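Local coordinates for protein putative glycosyltransferase (GalT1) (Streptococcus parasanguinis FW213, PDB 5HEA) that probably transfers sugar residues from nucleotide-activated donors, this chain being the C-terminal part of the longer protein, with a family 2 glycosyltransferase domain of the GT-A type, at residues K139-N144 / I205-E210; C23-L28 / E53-I58; N120-N125 / S212-Q217; G85-F90 / L172-L177. One frame throughout, in Å; residues are numbered along the deposited sequence.

Interaction 2 comes first along the chain and closes before the others open: it pairs helices 20-28 and 48-58, which follow the first two strands of the GT-A domain, and its centre lies about 20 Å or more from the others, touching none. Interactions 1, 3 and 4 all belong to one mixed sheet. Strand 204-217 serves interactions 1 and 3, whose centres lie about 17 Å apart and which touch through Asn209 and Asn120, interaction 1 being nested within the loop that interaction 3 closes. Interaction 4, centred about 22 Å from interaction 3, crosses it along the chain, and strands 116-125 and 171-174 link the two. The Rossmann-like first half, which probably binds the nucleotide, thus continues into the later strands.

Interaction 1 (K139-N144 / I205-E210)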
loop_
_atom_site.group_PDB
_atom_site.type_symbol
_atom_site.label_atom_id
_atom_site.label_comp_id
_atom_site.label_asym_id
_atom_site.label_seq_id
_atom_site.Cartn_x
_atom_site.Cartn_y
_atom_site.Cartn_z
ATOM N N LYS A 139 -27.604 42.455 23.930
ATOM C CA LYS A 139 -27.419 41.189 24.635
ATOM C C LYS A 139 -26.019 41.019 25.229
ATOM O O LYS A 139 -25.695 39.955 25.741
ATOM C CB LYS A 139 -27.746 40.004 23.710
ATOM C CG LYS A 139 -29.244 39.773 23.509
ATOM C CD LYS A 139 -29.937 39.540 24.859
ATOM C CE LYS A 139 -31.374 39.045 24.701
ATOM N NZ LYS A 139 -32.269 40.072 24.099
ATOM N N TYR A 140 -25.195 42.059 25.160
ATOM C CA TYR A 140 -23.857 41.983 25.740
ATOM C C TYR A 140 -23.881 41.683 27.236
ATOM O O TYR A 140 -24.638 42.278 27.995
ATOM C CB TYR A 140 -23.059 43.271 25.502
ATOM C CG TYR A 140 -21.709 43.271 26.199
ATOM C CD1 TYR A 140 -20.610 42.675 25.607
ATOM C CD2 TYR A 140 -21.535 43.869 27.449
ATOM C CE1 TYR A 140 -19.373 42.664 26.231
ATOM C CE2 TYR A 140 -20.295 43.860 28.087
ATOM C CZ TYR A 140 -19.218 43.254 27.466
ATOM O OH TYR A 140 -17.975 43.225 28.066
ATOM N N PHE A 141 -23.047 40.739 27.643
ATOM C CA PHE A 141 -22.722 40.575 29.044
ATOM C C PHE A 141 -21.314 40.004 29.152
ATOM O O PHE A 141 -20.734 39.537 28.170
ATOM C CB PHE A 141 -23.743 39.695 29.787
ATOM C CG PHE A 141 -23.686 38.238 29.418
ATOM C CD1 PHE A 141 -22.867 37.354 30.124
ATOM C CD2 PHE A 141 -24.447 37.745 28.375
ATOM C CE1 PHE A 141 -22.805 36.002 29.785
ATOM C CE2 PHE A 141 -24.391 36.383 28.026
ATOM C CZ PHE A 141 -23.576 35.519 28.734
ATOM N N CYS A 142 -20.780 40.067 30.358
ATOM C CA CYS A 142 -19.496 39.487 30.686
ATOM C C CYS A 142 -19.724 38.807 32.024
ATOM O O CYS A 142 -20.563 39.256 32.801
ATOM C CB CYS A 142 -18.443 40.590 30.799
ATOM S SG CYS A 142 -16.786 39.995 31.184
ATOM N N LYS A 143 -19.010 37.720 32.288
ATOM C CA LYS A 143 -19.167 36.980 33.543
ATOM C C LYS A 143 -17.935 36.124 33.802
ATOM O O LYS A 143 -17.323 35.609 32.858
ATOM C CB LYS A 143 -20.405 36.077 33.479
ATOM C CG LYS A 143 -20.858 35.547 34.832
ATOM C CD LYS A 143 -22.094 34.674 34.691
ATOM C CE LYS A 143 -22.599 34.197 36.052
ATOM N NZ LYS A 143 -21.604 33.346 36.776
ATOM N N ASN A 144 -17.569 35.994 35.075
ATOM C CA ASN A 144 -16.532 35.067 35.501
ATOM C C ASN A 144 -17.183 33.751 35.883
ATOM O O ASN A 144 -18.215 33.752 36.539
ATOM C CB ASN A 144 -15.769 35.625 36.709
ATOM C CG ASN A 144 -14.870 36.783 36.344
ATOM O OD1 ASN A 144 -14.490 36.939 35.186
ATOM N ND2 ASN A 144 -14.528 37.606 37.328
ATOM N N ILE A 205 -12.721 31.159 34.222
ATOM C CA ILE A 205 -12.844 31.532 32.830
ATOM C C ILE A 205 -13.748 32.756 32.727
ATOM O O ILE A 205 -14.769 32.826 33.404
ATOM C CB ILE A 205 -13.431 30.363 32.037
ATOM C CG1 ILE A 205 -12.506 29.137 32.189
ATOM C CG2 ILE A 205 -13.665 30.771 30.586
ATOM C CD1 ILE A 205 -12.995 27.879 31.483
ATOM N N THR A 206 -13.360 33.728 31.901
ATOM C CA THR A 206 -14.189 34.909 31.683
ATOM C C THR A 206 -14.803 34.873 30.284
ATOM O O THR A 206 -14.093 34.717 29.288
ATOM C CB THR A 206 -13.386 36.208 31.858
ATOM O OG1 THR A 206 -12.868 36.270 33.194
ATOM C CG2 THR A 206 -14.277 37.428 31.604
ATOM N N PHE A 207 -16.126 35.000 30.217
ATOM C CA PHE A 207 -16.828 35.033 28.938
ATOM C C PHE A 207 -17.301 36.442 28.624
ATOM O O PHE A 207 -17.904 37.099 29.482
ATOM C CB PHE A 207 -18.033 34.081 28.959
ATOM C CG PHE A 207 -18.806 34.057 27.662
ATOM C CD1 PHE A 207 -18.256 33.483 26.525
ATOM C CD2 PHE A 207 -20.073 34.601 27.581
ATOM C CE1 PHE A 207 -18.954 33.457 25.342
ATOM C CE2 PHE A 207 -20.780 34.589 26.389
ATOM C CZ PHE A 207 -20.221 34.012 25.272
ATOM N N ILE A 208 -17.028 36.916 27.405
ATOM C CA ILE A 208 -17.640 38.168 26.939
ATOM C C ILE A 208 -18.577 37.891 25.769
ATOM O O ILE A 208 -18.148 37.375 24.728
ATOM C CB ILE A 208 -16.601 39.268 26.563
ATOM C CG1 ILE A 208 -15.404 38.673 25.846
ATOM C CG2 ILE A 208 -16.101 39.985 27.806
ATOM C CD1 ILE A 208 -14.358 39.691 25.456
ATOM N N ASN A 209 -19.857 38.216 25.950
ATOM C CA ASN A 209 -20.857 37.950 24.927
ATOM C C ASN A 209 -20.887 39.023 23.851
ATOM O O ASN A 209 -21.861 39.765 23.722
ATOM C CB ASN A 209 -22.260 37.777 25.516
ATOM C CG ASN A 209 -23.195 37.046 24.560
ATOM O OD1 ASN A 209 -22.769 36.122 23.868
ATOM N ND2 ASN A 209 -24.459 37.473 24.495
ATOM N N GLU A 210 -19.805 39.100 23.089
ATOM C CA GLU A 210 -19.739 39.987 21.936
ATOM C C GLU A 210 -19.280 39.163 20.732
ATOM O O GLU A 210 -18.398 38.304 20.855
ATOM C CB GLU A 210 -18.774 41.148 22.198
ATOM C CG GLU A 210 -17.360 40.715 22.566
ATOM C CD GLU A 210 -16.426 41.897 22.814
ATOM O OE1 GLU A 210 -16.745 42.736 23.688
ATOM O OE2 GLU A 210 -15.372 41.981 22.138
HETATM O O HOH W 1 -15.466 43.302 26.339
#
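Lys139 offers its backbone O to Asn209 ND2 at 3.0 Å; Lys139 O lies close to the amide plane of Asn209, though ND2 stands above the plane of the Lys139 carbonyl, while Asn209 OD1 turns to Asn120 ND2. Tyr140 runs alongside Glu210, its CE1 3.7 Å from Glu210 OE1, and a water joins Tyr140 OH to that same oxygen; Glu210 OE2 bonds Ser212 OG and His104 ND1. Phe141 lays one ring face over Asn209 CB, a CH-pi contact 3.9 Å from the centroid, and brings CZ near the edge of the Phe207 ring, the two planes 51° apart. Its chi1 of 71° sets the ring between backbone N and carbonyl carbon, on the side of Phe207 and Asn209. Its O accepts from Asn209 N at 2.7 Å. At Cys142, SG rests 3.4 Å from Ile208 CG2 and also touches Thr206 CG2. Lys143 and Phe207 exchange two backbone bonds, a hydrogen-bonded antiparallel pair that joins strand 142-146 to strand 204-217. Asn144 ends the run with OD1 2.7 Å from Thr206 OG1, which donates to it and also bonds Ser114 OG. The amide of Asn209 is thereby held at both ends, by Lys139 and Asn120, which should fix its rotation.

Interaction 2 (C23-L28 / E53-I58); sequences CLDSLL and EEYAKI
Tyr55 reaches across to helix 20-28 and makes the polar link of this pair, its OH donating to Asp25 OD1 at 2.7 Å. The hydroxyl meets that oxygen from above the carboxylate plane, whereas OD1 itself lies at the edge of the tyrosine ring, in its plane. Asp25 CG is anti to its carbonyl carbon (chi1 -70°), and the two side chains cross at about a right angle, with the carboxylate and ring planes 46° apart. Apolar contacts fill in beside this bond. Leu24 CD1 sits over one face of the Tyr55 ring, 4.1 Å from the centroid, as a CH-pi contact displaced toward the rim at CG, and Leu24 CB approaches CD2 and CE2. The helix segments run nearly parallel, at 18°, with axes 11.9 Å apart, as expected of successive helices in the Rossmann-like half of a GT-A domain; Leu24 and Leu28 also lean on strand 35-41, and Tyr55 on Ile62 of strand 62-66. At that spacing the long tyrosine side chain spans the gap between the backbones. Leu28 CD1 comes to the ring edge at Tyr55 CD2, 4.0 Å away, and its same methyl meets Ile58 CD1 at 4.2 Å.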
loop_
_atom_site.group_PDB
_atom_site.type_symbol
_atom_site.label_atom_id
_atom_site.label_comp_id
_atom_site.label_asym_id
_atom_site.label_seq_id
_atom_site.Cartn_x
_atom_site.Cartn_y
_atom_site.Cartn_z
ATOM N N CYS A 23 -8.318 37.755 6.207
ATOM C CA CYS A 23 -7.955 37.333 7.561
ATOM C C CYS A 23 -6.764 38.132 8.084
ATOM O O CYS A 23 -6.841 38.773 9.134
ATOM C CB CYS A 23 -7.641 35.835 7.593
ATOM S SG CYS A 23 -7.068 35.253 9.223
ATOM N N LEU A 24 -5.668 38.114 7.330
ATOM C CA LEU A 24 -4.439 38.764 7.756
ATOM C C LEU A 24 -4.574 40.294 7.897
ATOM O O LEU A 24 -4.007 40.876 8.820
ATOM C CB LEU A 24 -3.283 38.388 6.823
ATOM C CG LEU A 24 -2.912 36.890 6.825
ATOM C CD1 LEU A 24 -1.731 36.608 5.911
ATOM C CD2 LEU A 24 -2.625 36.393 8.232
ATOM N N ASP A 25 -5.302 40.939 6.984
ATOM C CA ASP A 25 -5.557 42.381 7.092
ATOM C C ASP A 25 -6.262 42.693 8.420
ATOM O O ASP A 25 -5.899 43.642 9.119
ATOM C CB ASP A 25 -6.404 42.912 5.909
ATOM C CG ASP A 25 -5.640 42.935 4.568
ATOM O OD1 ASP A 25 -4.385 42.912 4.555
ATOM O OD2 ASP A 25 -6.314 42.990 3.510
ATOM N N SER A 26 -7.261 41.886 8.778
ATOM C CA SER A 26 -8.002 42.124 10.025
ATOM C C SER A 26 -7.137 41.930 11.282
ATOM O O SER A 26 -7.349 42.604 12.290
ATOM C CB SER A 26 -9.280 41.278 10.092
ATOM O OG SER A 26 -8.993 39.938 10.444
ATOM N N LEU A 27 -6.144 41.044 11.215
ATOM C CA LEU A 27 -5.237 40.825 12.347
ATOM C C LEU A 27 -4.182 41.916 12.523
ATOM O O LEU A 27 -3.902 42.350 13.642
ATOM C CB LEU A 27 -4.527 39.465 12.229
ATOM C CG LEU A 27 -5.401 38.215 12.316
ATOM C CD1 LEU A 27 -4.561 36.940 12.096
ATOM C CD2 LEU A 27 -6.079 38.170 13.659
ATOM N N LEU A 28 -3.570 42.338 11.425
ATOM C CA LEU A 28 -2.582 43.409 11.490
ATOM C C LEU A 28 -3.183 44.741 11.962
ATOM O O LEU A 28 -2.465 45.590 12.486
ATOM C CB LEU A 28 -1.888 43.572 10.141
ATOM C CG LEU A 28 -1.026 42.374 9.732
ATOM C CD1 LEU A 28 -0.335 42.631 8.390
ATOM C CD2 LEU A 28 -0.005 42.060 10.820
ATOM N N GLU A 53 4.098 34.573 2.292
ATOM C CA GLU A 53 5.425 35.175 2.126
ATOM C C GLU A 53 5.356 36.683 1.934
ATOM O O GLU A 53 6.148 37.424 2.511
ATOM C CB GLU A 53 6.171 34.532 0.952
ATOM C CG GLU A 53 6.652 33.116 1.225
ATOM C CD GLU A 53 7.746 33.064 2.284
ATOM O OE1 GLU A 53 8.384 34.107 2.536
ATOM O OE2 GLU A 53 7.967 31.982 2.871
ATOM N N GLU A 54 4.402 37.130 1.124
ATOM C CA GLU A 54 4.243 38.555 0.853
ATOM C C GLU A 54 3.884 39.332 2.113
ATOM O O GLU A 54 4.405 40.418 2.326
ATOM C CB GLU A 54 3.200 38.791 -0.235
ATOM C CG GLU A 54 3.620 38.280 -1.603
ATOM C CD GLU A 54 2.535 38.468 -2.654
ATOM O OE1 GLU A 54 1.346 38.581 -2.276
ATOM O OE2 GLU A 54 2.873 38.507 -3.859
ATOM N N TYR A 55 2.997 38.786 2.948
ATOM C CA TYR A 55 2.647 39.461 4.205
ATOM C C TYR A 55 3.818 39.467 5.203
ATOM O O TYR A 55 4.027 40.447 5.916
ATOM C CB TYR A 55 1.381 38.857 4.843
ATOM C CG TYR A 55 0.097 39.459 4.322
ATOM C CD1 TYR A 55 -0.439 39.050 3.105
ATOM C CD2 TYR A 55 -0.571 40.450 5.033
ATOM C CE1 TYR A 55 -1.613 39.607 2.612
ATOM C CE2 TYR A 55 -1.746 41.017 4.546
ATOM C CZ TYR A 55 -2.263 40.589 3.336
ATOM O OH TYR A 55 -3.427 41.137 2.836
ATOM N N ALA A 56 4.576 38.374 5.251
ATOM C CA ALA A 56 5.750 38.289 6.121
ATOM C C ALA A 56 6.769 39.389 5.805
ATOM O O ALA A 56 7.480 39.863 6.692
ATOM C CB ALA A 56 6.410 36.916 5.991
ATOM N N LYS A 57 6.839 39.787 4.539
ATOM C CA LYS A 57 7.803 40.799 4.121
ATOM C C LYS A 57 7.451 42.203 4.611
ATOM O O LYS A 57 8.329 43.051 4.721
ATOM C CB LYS A 57 7.967 40.796 2.599
ATOM C CG LYS A 57 8.622 39.539 2.058
ATOM C CD LYS A 57 8.618 39.500 0.537
ATOM C CE LYS A 57 9.277 38.212 0.040
ATOM N NZ LYS A 57 9.270 38.092 -1.444
ATOM N N ILE A 58 6.180 42.452 4.915
ATOM C CA ILE A 58 5.766 43.808 5.291
ATOM C C ILE A 58 5.400 44.003 6.769
ATOM O O ILE A 58 5.071 45.109 7.187
ATOM C CB ILE A 58 4.634 44.348 4.377
ATOM C CG1 ILE A 58 3.444 43.389 4.343
ATOM C CG2 ILE A 58 5.162 44.605 2.965
ATOM C CD1 ILE A 58 2.344 43.730 5.334
#

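Interaction 3 (N120-N125 / S212-Q217); sequences NFNSFN and SYYYSQ
Tyr213 gives its carbonyl O to Asn122 N at 2.9 Å, and Phe121 CB packs against its ring at CD1. Its hydroxyl bonds Asp95 OD2 and the backbone N of Asp92. Tyr214 comes next on the other face, where its ring atoms CE1 and CD1 approach Asn122 CB obliquely, the nearer at 3.6 Å. A water donates to Tyr214 OH at 2.7 Å; its other leg, to Asn122 ND2, is very short and so doubtful. Tyr214 OH also bonds Glu98, and Asn122 OD1 takes the backbone N of Ile135, so both polar ends have partners beyond this strand pair. Tyr215 returns to the face of Tyr213. Its N donates to Asn122 O at 3.0 Å and its O receives Phe124 N, so the residue bonds the neighbouring strand on both its polar backbone atoms. With CG anti to backbone N (chi1 180°), its side chain lies alongside Phe121 and points the same way; CB is 3.8 Å from Phe121 CD1, and the ring planes are 45° apart. Gln217 closes the series, its N donating to Phe124 O at 2.8 Å. This parallel pairing joins strand 204-217, beyond its corner at 213, to strand 116-125, whose other edge takes strand 130-132; helix 161-166 packs on Phe121, and Arg22 of helix 20-28 touches Phe124 and Ser216.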
loop_
_atom_site.group_PDB
_atom_site.type_symbol
_atom_site.label_atom_id
_atom_site.label_comp_id
_atom_site.label_asym_id
_atom_site.label_seq_id
_atom_site.Cartn_x
_atom_site.Cartn_y
_atom_site.Cartn_z
ATOM N N ASN A 120 -17.656 35.559 21.764
ATOM C CA ASN A 120 -18.597 34.864 20.907
ATOM C C ASN A 120 -18.255 35.184 19.455
ATOM O O ASN A 120 -17.223 35.810 19.166
ATOM C CB ASN A 120 -20.030 35.302 21.255
ATOM C CG ASN A 120 -21.050 34.197 21.048
ATOM O OD1 ASN A 120 -20.930 33.381 20.133
ATOM N ND2 ASN A 120 -22.058 34.161 21.907
ATOM N N PHE A 121 -19.102 34.755 18.531
ATOM C CA PHE A 121 -18.859 35.082 17.128
ATOM C C PHE A 121 -20.155 35.437 16.420
ATOM O O PHE A 121 -21.228 34.971 16.797
ATOM C CB PHE A 121 -18.152 33.917 16.398
ATOM C CG PHE A 121 -18.966 32.663 16.324
ATOM C CD1 PHE A 121 -19.836 32.442 15.265
ATOM C CD2 PHE A 121 -18.879 31.706 17.318
ATOM C CE1 PHE A 121 -20.594 31.288 15.201
ATOM C CE2 PHE A 121 -19.641 30.554 17.263
ATOM C CZ PHE A 121 -20.495 30.342 16.206
ATOM N N ASN A 122 -20.051 36.272 15.397
ATOM C CA ASN A 122 -21.163 36.497 14.489
ATOM C C ASN A 122 -20.732 35.826 13.200
ATOM O O ASN A 122 -19.613 35.328 13.114
ATOM C CB ASN A 122 -21.439 37.995 14.312
ATOM C CG ASN A 122 -22.349 38.548 15.394
ATOM O OD1 ASN A 122 -23.234 37.847 15.876
ATOM N ND2 ASN A 122 -22.131 39.798 15.790
ATOM N N SER A 123 -21.603 35.777 12.208
ATOM C CA SER A 123 -21.243 35.086 10.977
ATOM C C SER A 123 -21.290 35.999 9.754
ATOM O O SER A 123 -21.936 37.053 9.768
ATOM C CB SER A 123 -22.111 33.842 10.774
ATOM O OG SER A 123 -23.479 34.178 10.808
ATOM N N PHE A 124 -20.560 35.596 8.717
ATOM C CA PHE A 124 -20.590 36.258 7.423
ATOM C C PHE A 124 -20.911 35.212 6.367
ATOM O O PHE A 124 -20.191 34.227 6.228
ATOM C CB PHE A 124 -19.253 36.922 7.110
ATOM C CG PHE A 124 -19.252 37.714 5.825
ATOM C CD1 PHE A 124 -19.940 38.916 5.736
ATOM C CD2 PHE A 124 -18.562 37.256 4.708
ATOM C CE1 PHE A 124 -19.939 39.652 4.556
ATOM C CE2 PHE A 124 -18.552 37.991 3.525
ATOM C CZ PHE A 124 -19.239 39.188 3.450
ATOM N N ASN A 125 -22.012 35.428 5.649
ATOM C CA ASN A 125 -22.487 34.516 4.615
ATOM C C ASN A 125 -21.774 34.883 3.321
ATOM O O ASN A 125 -22.081 35.913 2.744
ATOM C CB ASN A 125 -24.007 34.696 4.464
ATOM C CG ASN A 125 -24.630 33.806 3.372
ATOM O OD1 ASN A 125 -24.003 33.468 2.370
ATOM N ND2 ASN A 125 -25.891 33.446 3.570
ATOM N N SER A 212 -17.211 39.437 18.181
ATOM C CA SER A 212 -16.108 40.213 17.622
ATOM C C SER A 212 -15.293 39.395 16.629
ATOM O O SER A 212 -14.443 39.924 15.903
ATOM C CB SER A 212 -15.206 40.709 18.742
ATOM O OG SER A 212 -15.934 41.573 19.597
ATOM N N TYR A 213 -15.559 38.098 16.620
ATOM C CA TYR A 213 -14.965 37.185 15.644
ATOM C C TYR A 213 -16.038 36.882 14.602
ATOM O O TYR A 213 -17.203 36.663 14.958
ATOM C CB TYR A 213 -14.540 35.902 16.359
ATOM C CG TYR A 213 -13.779 34.889 15.506
ATOM C CD1 TYR A 213 -14.458 34.005 14.670
ATOM C CD2 TYR A 213 -12.392 34.798 15.573
ATOM C CE1 TYR A 213 -13.768 33.049 13.898
ATOM C CE2 TYR A 213 -11.686 33.863 14.799
ATOM C CZ TYR A 213 -12.383 32.992 13.967
ATOM O OH TYR A 213 -11.701 32.053 13.210
ATOM N N TYR A 214 -15.654 36.879 13.325
ATOM C CA TYR A 214 -16.585 36.575 12.238
ATOM C C TYR A 214 -16.281 35.236 11.561
ATOM O O TYR A 214 -15.205 35.031 10.995
ATOM C CB TYR A 214 -16.644 37.727 11.226
ATOM C CG TYR A 214 -17.266 38.976 11.829
ATOM C CD1 TYR A 214 -18.647 39.084 11.974
ATOM C CD2 TYR A 214 -16.474 40.027 12.279
ATOM C CE1 TYR A 214 -19.222 40.211 12.545
ATOM C CE2 TYR A 214 -17.037 41.155 12.854
ATOM C CZ TYR A 214 -18.412 41.236 12.984
ATOM O OH TYR A 214 -18.990 42.352 13.544
ATOM N N TYR A 215 -17.250 34.332 11.655
ATOM C CA TYR A 215 -17.152 32.985 11.121
ATOM C C TYR A 215 -17.677 33.019 9.686
ATOM O O TYR A 215 -18.850 33.312 9.451
ATOM C CB TYR A 215 -18.001 32.031 11.980
ATOM C CG TYR A 215 -17.988 30.589 11.534
ATOM C CD1 TYR A 215 -18.936 30.108 10.641
ATOM C CD2 TYR A 215 -17.026 29.707 12.006
ATOM C CE1 TYR A 215 -18.925 28.786 10.228
ATOM C CE2 TYR A 215 -17.002 28.384 11.597
ATOM C CZ TYR A 215 -17.955 27.932 10.711
ATOM O OH TYR A 215 -17.936 26.619 10.308
ATOM N N SER A 216 -16.796 32.740 8.731
ATOM C CA SER A 216 -17.172 32.700 7.327
ATOM C C SER A 216 -17.981 31.446 7.027
ATOM O O SER A 216 -17.517 30.329 7.240
ATOM C CB SER A 216 -15.923 32.719 6.457
ATOM O OG SER A 216 -16.230 32.343 5.132
ATOM N N GLN A 217 -19.193 31.639 6.519
ATOM C CA GLN A 217 -20.105 30.533 6.267
ATOM C C GLN A 217 -20.406 30.439 4.767
ATOM O O GLN A 217 -20.781 31.434 4.150
ATOM C CB GLN A 217 -21.385 30.788 7.054
ATOM C CG GLN A 217 -22.454 29.750 6.919
ATOM C CD GLN A 217 -23.765 30.231 7.504
ATOM O OE1 GLN A 217 -24.103 31.414 7.403
ATOM N NE2 GLN A 217 -24.510 29.322 8.125
HETATM O O HOH W 2 -20.383 41.619 15.765
#

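Interaction 4 (G85-F90 / L172-L177); sequences GKYITF and LFKAEL
Tyr87 starts its contact at CB, which lies 3.6 Å from Leu172 CD1 and 3.5 Å from Phe173 O. Chi1 of -54° puts CG anti to the carbonyl carbon, and the ring then runs out beside Lys174: CD2 passes Phe173 O and Lys174 CA, and CE2 meets Lys174 CG at 3.9 Å, the two side chains pointing the same way. Phe173 O lies at the ring edge, near its plane, while CG of the preceding Lys86 lies over one face. At the tip, Tyr87 OH bonds Glu5, which also pairs with Lys86 NZ, whereas Lys174 NZ turns to Asp115. The backbones of the two strands run antiparallel. Ile88 and Phe173 exchange bonds, Ile88 N to Phe173 O at 2.8 Å and Phe173 N to Ile88 O at 3.0 Å, and past the strand end Ala175 N donates to Lys86 O at 2.9 Å from above the carbonyl plane. Ala175 CB nestles against Gly85 O and Ile88 CG1. On the side of Ile88, the rings of Phe90 and Phe173 touch through their CE2 atoms, 4.2 Å apart. Leu172 CD1 also reaches Thr89 CB, and helix 101-110 covers both Tyr87 and Leu172. Backbone bonds and apolar packing together join these strands of the GT-A sheet, and the two lysine charges, which lie near each other, are each met by a separate acid, which probably eases their mutual repulsion.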
loop_
_atom_site.group_PDB
_atom_site.type_symbol
_atom_site.label_atom_id
_atom_site.label_comp_id
_atom_site.label_asym_id
_atom_site.label_seq_id
_atom_site.Cartn_x
_atom_site.Cartn_y
_atom_site.Cartn_z
ATOM N N GLY A 85 4.646 33.322 23.088
ATOM C CA GLY A 85 3.835 34.258 23.840
ATOM C C GLY A 85 3.457 33.769 25.228
ATOM O O GLY A 85 3.551 32.579 25.530
ATOM N N LYS A 86 3.027 34.699 26.079
ATOM C CA LYS A 86 2.496 34.347 27.387
ATOM C C LYS A 86 1.072 33.821 27.239
ATOM O O LYS A 86 0.549 33.125 28.120
ATOM C CB LYS A 86 2.518 35.562 28.327
ATOM C CG LYS A 86 1.856 35.290 29.681
ATOM C CD LYS A 86 2.235 36.314 30.732
ATOM C CE LYS A 86 1.490 36.051 32.038
ATOM N NZ LYS A 86 1.972 36.938 33.127
ATOM N N TYR A 87 0.450 34.170 26.116
ATOM C CA TYR A 87 -0.909 33.735 25.803
ATOM C C TYR A 87 -0.960 33.176 24.394
ATOM O O TYR A 87 -0.183 33.579 23.526
ATOM C CB TYR A 87 -1.886 34.902 25.917
ATOM C CG TYR A 87 -1.807 35.600 27.251
ATOM C CD1 TYR A 87 -1.010 36.730 27.412
ATOM C CD2 TYR A 87 -2.497 35.113 28.358
ATOM C CE1 TYR A 87 -0.911 37.374 28.628
ATOM C CE2 TYR A 87 -2.405 35.754 29.593
ATOM C CZ TYR A 87 -1.612 36.889 29.713
ATOM O OH TYR A 87 -1.499 37.546 30.913
ATOM N N ILE A 88 -1.887 32.253 24.173
ATOM C CA ILE A 88 -2.055 31.627 22.861
ATOM C C ILE A 88 -3.504 31.754 22.412
ATOM O O ILE A 88 -4.434 31.542 23.191
ATOM C CB ILE A 88 -1.647 30.128 22.891
ATOM C CG1 ILE A 88 -0.120 29.995 22.986
ATOM C CG2 ILE A 88 -2.243 29.373 21.667
ATOM C CD1 ILE A 88 0.376 28.566 23.010
ATOM N N THR A 89 -3.703 32.107 21.151
ATOM C CA THR A 89 -5.052 32.162 20.628
ATOM C C THR A 89 -5.038 31.615 19.202
ATOM O O THR A 89 -3.983 31.576 18.565
ATOM C CB THR A 89 -5.587 33.602 20.696
ATOM O OG1 THR A 89 -7.014 33.603 20.556
ATOM C CG2 THR A 89 -4.936 34.466 19.614
ATOM N N PHE A 90 -6.192 31.155 18.719
ATOM C CA PHE A 90 -6.277 30.536 17.393
ATOM C C PHE A 90 -7.188 31.376 16.506
ATOM O O PHE A 90 -8.208 31.863 16.970
ATOM C CB PHE A 90 -6.838 29.105 17.491
ATOM C CG PHE A 90 -5.966 28.165 18.283
ATOM C CD1 PHE A 90 -4.881 27.540 17.686
ATOM C CD2 PHE A 90 -6.222 27.922 19.628
ATOM C CE1 PHE A 90 -4.061 26.685 18.419
ATOM C CE2 PHE A 90 -5.410 27.066 20.366
ATOM C CZ PHE A 90 -4.324 26.457 19.762
ATOM N N LEU A 172 -8.736 33.129 24.355
ATOM C CA LEU A 172 -7.370 33.486 24.729
ATOM C C LEU A 172 -6.942 32.644 25.932
ATOM O O LEU A 172 -7.578 32.699 26.986
ATOM C CB LEU A 172 -7.294 34.978 25.060
ATOM C CG LEU A 172 -5.929 35.549 25.440
ATOM C CD1 LEU A 172 -5.005 35.525 24.229
ATOM C CD2 LEU A 172 -6.061 36.965 26.010
ATOM N N PHE A 173 -5.871 31.864 25.763
ATOM C CA PHE A 173 -5.399 30.916 26.777
ATOM C C PHE A 173 -4.041 31.322 27.355
ATOM O O PHE A 173 -3.140 31.678 26.600
ATOM C CB PHE A 173 -5.196 29.522 26.155
ATOM C CG PHE A 173 -6.424 28.944 25.501
ATOM C CD1 PHE A 173 -7.374 28.267 26.254
ATOM C CD2 PHE A 173 -6.617 29.057 24.132
ATOM C CE1 PHE A 173 -8.510 27.731 25.656
ATOM C CE2 PHE A 173 -7.752 28.517 23.518
ATOM C CZ PHE A 173 -8.700 27.856 24.284
ATOM N N LYS A 174 -3.881 31.236 28.676
ATOM C CA LYS A 174 -2.541 31.244 29.258
ATOM C C LYS A 174 -1.764 30.112 28.627
ATOM O O LYS A 174 -2.279 28.998 28.484
ATOM C CB LYS A 174 -2.583 31.072 30.777
ATOM C CG LYS A 174 -2.932 32.374 31.496
ATOM C CD LYS A 174 -2.841 32.233 32.995
ATOM C CE LYS A 174 -3.329 33.498 33.678
ATOM N NZ LYS A 174 -3.551 33.295 35.146
ATOM N N ALA A 175 -0.538 30.408 28.207
ATOM C CA ALA A 175 0.246 29.438 27.442
ATOM C C ALA A 175 0.642 28.236 28.297
ATOM O O ALA A 175 0.803 27.125 27.785
ATOM C CB ALA A 175 1.470 30.098 26.830
ATOM N N GLU A 176 0.769 28.452 29.603
ATOM C CA GLU A 176 1.118 27.360 30.515
ATOM C C GLU A 176 0.062 26.242 30.523
ATOM O O GLU A 176 0.371 25.104 30.856
ATOM C CB GLU A 176 1.348 27.885 31.939
ATOM C CG GLU A 176 0.103 28.486 32.586
ATOM C CD GLU A 176 0.385 29.124 33.934
ATOM O OE1 GLU A 176 1.385 28.738 34.583
ATOM O OE2 GLU A 176 -0.395 30.013 34.345
ATOM N N LEU A 177 -1.172 26.566 30.144
ATOM C CA LEU A 177 -2.237 25.570 30.068
ATOM C C LEU A 177 -1.941 24.434 29.063
ATOM O O LEU A 177 -2.493 23.344 29.176
ATOM C CB LEU A 177 -3.560 26.239 29.688
ATOM C CG LEU A 177 -4.515 26.872 30.704
ATOM C CD1 LEU A 177 -3.972 26.963 32.117
ATOM C CD2 LEU A 177 -4.969 28.219 30.212
#